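Local coordinates for protein BugD (Bordetella pertussis Tohama I, PDB 2F5X) that binds aspartic acid as a periplasmic solute receptor, probably delivering it to a tripartite tricarboxylate-type transporter, at residues 152-157 with 188-193. Residues are numbered along the deposited sequence; the frame is centred on the assembly and turned at random.
Sequences HLCGTM and LMCDQT
Cys154 and Cys190 are joined by a disulfide that ties helix 150-162 to strand 188-192. The Cys154 CB, turned toward the strand, comes 3.6 Å from CB of Cys190. Beyond it, Cys154 SG swings anti to its own backbone N (chi1 -175°), reaching off the helix toward the strand. There it bonds SG of Cys190 at 2.1 Å, and the chi3 of 68° gives the bridge a positive, right-handed twist about the S-S bond. Little else meets across the two segments: the backbone N of Gly155 stands 4.4 Å from Cys190 CB, and no hydrogen bond crosses. The link is buried, with Met113 and Ile115 of strand 102-117 packing against Cys154 and Cys190 respectively. Two residues beyond Cys190, at the end of strand 188-192, Gln192 accepts a hydrogen bond on OE1 from the amino group of the bound aspartic acid, while Ala150 and Ser151 at the start of the helix also line the pocket. The arrangement is a disulfide cross-link between a helix and a strand of the sheet, in an alpha/beta lobe of a periplasmic binding protein, joining two elements that both contribute to the ligand site.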
loop_
_atom_site.group_PDB
_atom_site.type_symbol
_atom_site.label_atom_id
_atom_site.label_comp_id
_atom_site.label_asym_id
_atom_site.label_seq_id
_atom_site.Cartn_x
_atom_site.Cartn_y
_atom_site.Cartn_z
ATOM N N HIS A 152 -4.608 6.850 2.374
ATOM C CA HIS A 152 -4.665 8.309 2.270
ATOM C C HIS A 152 -4.918 8.754 0.830
ATOM O O HIS A 152 -5.771 9.617 0.585
ATOM C CB HIS A 152 -3.388 8.957 2.813
ATOM C CG HIS A 152 -3.272 10.414 2.477
ATOM N ND1 HIS A 152 -2.431 10.886 1.494
ATOM C CD2 HIS A 152 -3.910 11.498 2.985
ATOM C CE1 HIS A 152 -2.567 12.197 1.397
ATOM N NE2 HIS A 152 -3.457 12.595 2.293
ATOM N N LEU A 153 -4.170 8.175 -0.113
ATOM C CA LEU A 153 -4.349 8.475 -1.531
ATOM C C LEU A 153 -5.784 8.173 -1.974
ATOM O O LEU A 153 -6.468 9.033 -2.548
ATOM C CB LEU A 153 -3.341 7.688 -2.386
ATOM C CG LEU A 153 -3.602 7.675 -3.905
ATOM C CD1 LEU A 153 -3.521 9.104 -4.489
ATOM C CD2 LEU A 153 -2.628 6.758 -4.601
ATOM N N CYS A 154 -6.249 6.963 -1.695
ATOM C CA CYS A 154 -7.594 6.579 -2.101
ATOM C C CYS A 154 -8.644 7.415 -1.383
ATOM O O CYS A 154 -9.608 7.843 -2.004
ATOM C CB CYS A 154 -7.833 5.100 -1.854
ATOM S SG CYS A 154 -9.419 4.483 -2.454
ATOM N N GLY A 155 -8.434 7.670 -0.091
ATOM C CA GLY A 155 -9.344 8.513 0.674
ATOM C C GLY A 155 -9.448 9.917 0.100
ATOM O O GLY A 155 -10.542 10.490 0.039
ATOM N N THR A 156 -8.318 10.462 -0.341
ATOM C CA THR A 156 -8.299 11.790 -0.944
ATOM C C THR A 156 -9.124 11.771 -2.222
ATOM O O THR A 156 -9.951 12.661 -2.458
ATOM C CB THR A 156 -6.838 12.230 -1.244
ATOM O OG1 THR A 156 -6.158 12.475 -0.001
ATOM C CG2 THR A 156 -6.816 13.582 -1.940
HETATM N N MSE A 157 -8.911 10.742 -3.037
HETATM C CA MSE A 157 -9.643 10.604 -4.291
HETATM C C MSE A 157 -11.139 10.445 -4.029
HETATM O O MSE A 157 -11.975 11.003 -4.749
HETATM C CB MSE A 157 -9.090 9.431 -5.096
HETATM C CG MSE A 157 -7.697 9.717 -5.632
HETATM SE SE MSE A 157 -6.900 8.128 -6.379
HETATM C CE MSE A 157 -8.267 7.722 -7.731
ATOM N N LEU A 188 -15.652 4.803 7.816
ATOM C CA LEU A 188 -15.427 4.558 6.390
ATOM C C LEU A 188 -13.932 4.465 6.118
ATOM O O LEU A 188 -13.155 5.176 6.747
ATOM C CB LEU A 188 -16.020 5.754 5.629
ATOM C CG LEU A 188 -15.982 5.814 4.108
ATOM C CD1 LEU A 188 -16.894 4.724 3.516
ATOM C CD2 LEU A 188 -16.410 7.207 3.658
HETATM N N MSE A 189 -13.524 3.583 5.199
HETATM C CA MSE A 189 -12.107 3.465 4.852
HETATM C C MSE A 189 -11.924 2.900 3.456
HETATM O O MSE A 189 -12.711 2.077 3.010
HETATM C CB MSE A 189 -11.424 2.519 5.852
HETATM C CG MSE A 189 -9.947 2.309 5.631
HETATM SE SE MSE A 189 -9.128 1.522 7.209
HETATM C CE MSE A 189 -9.716 -0.346 7.116
ATOM N N CYS A 190 -10.867 3.334 2.778
ATOM C CA CYS A 190 -10.392 2.639 1.585
ATOM C C CYS A 190 -9.129 1.911 1.959
ATOM O O CYS A 190 -8.211 2.517 2.507
ATOM C CB CYS A 190 -10.078 3.634 0.475
ATOM S SG CYS A 190 -9.780 2.905 -1.164
ATOM N N ASP A 191 -9.068 0.615 1.672
ATOM C CA ASP A 191 -7.949 -0.211 2.164
ATOM C C ASP A 191 -7.673 -1.338 1.156
ATOM O O ASP A 191 -8.521 -1.645 0.305
ATOM C CB ASP A 191 -8.299 -0.696 3.582
ATOM C CG ASP A 191 -7.174 -1.462 4.285
ATOM O OD1 ASP A 191 -5.975 -1.407 3.907
ATOM O OD2 ASP A 191 -7.438 -2.133 5.301
ATOM N N GLN A 192 -6.477 -1.910 1.217
ATOM C CA GLN A 192 -6.043 -2.919 0.245
ATOM C C GLN A 192 -6.657 -4.277 0.519
ATOM O O GLN A 192 -6.897 -4.613 1.679
ATOM C CB GLN A 192 -4.531 -3.036 0.265
ATOM C CG GLN A 192 -3.826 -1.766 -0.209
ATOM C CD GLN A 192 -2.413 -1.722 0.311
ATOM O OE1 GLN A 192 -2.106 -0.980 1.252
ATOM N NE2 GLN A 192 -1.560 -2.533 -0.265
ATOM N N THR A 193 -6.905 -5.050 -0.544
ATOM C CA THR A 193 -7.489 -6.392 -0.403
ATOM C C THR A 193 -6.639 -7.362 0.428
ATOM O O THR A 193 -7.165 -8.319 0.986
ATOM C CB THR A 193 -7.825 -7.020 -1.778
ATOM O OG1 THR A 193 -6.644 -7.080 -2.593
ATOM C CG2 THR A 193 -8.798 -6.126 -2.553
#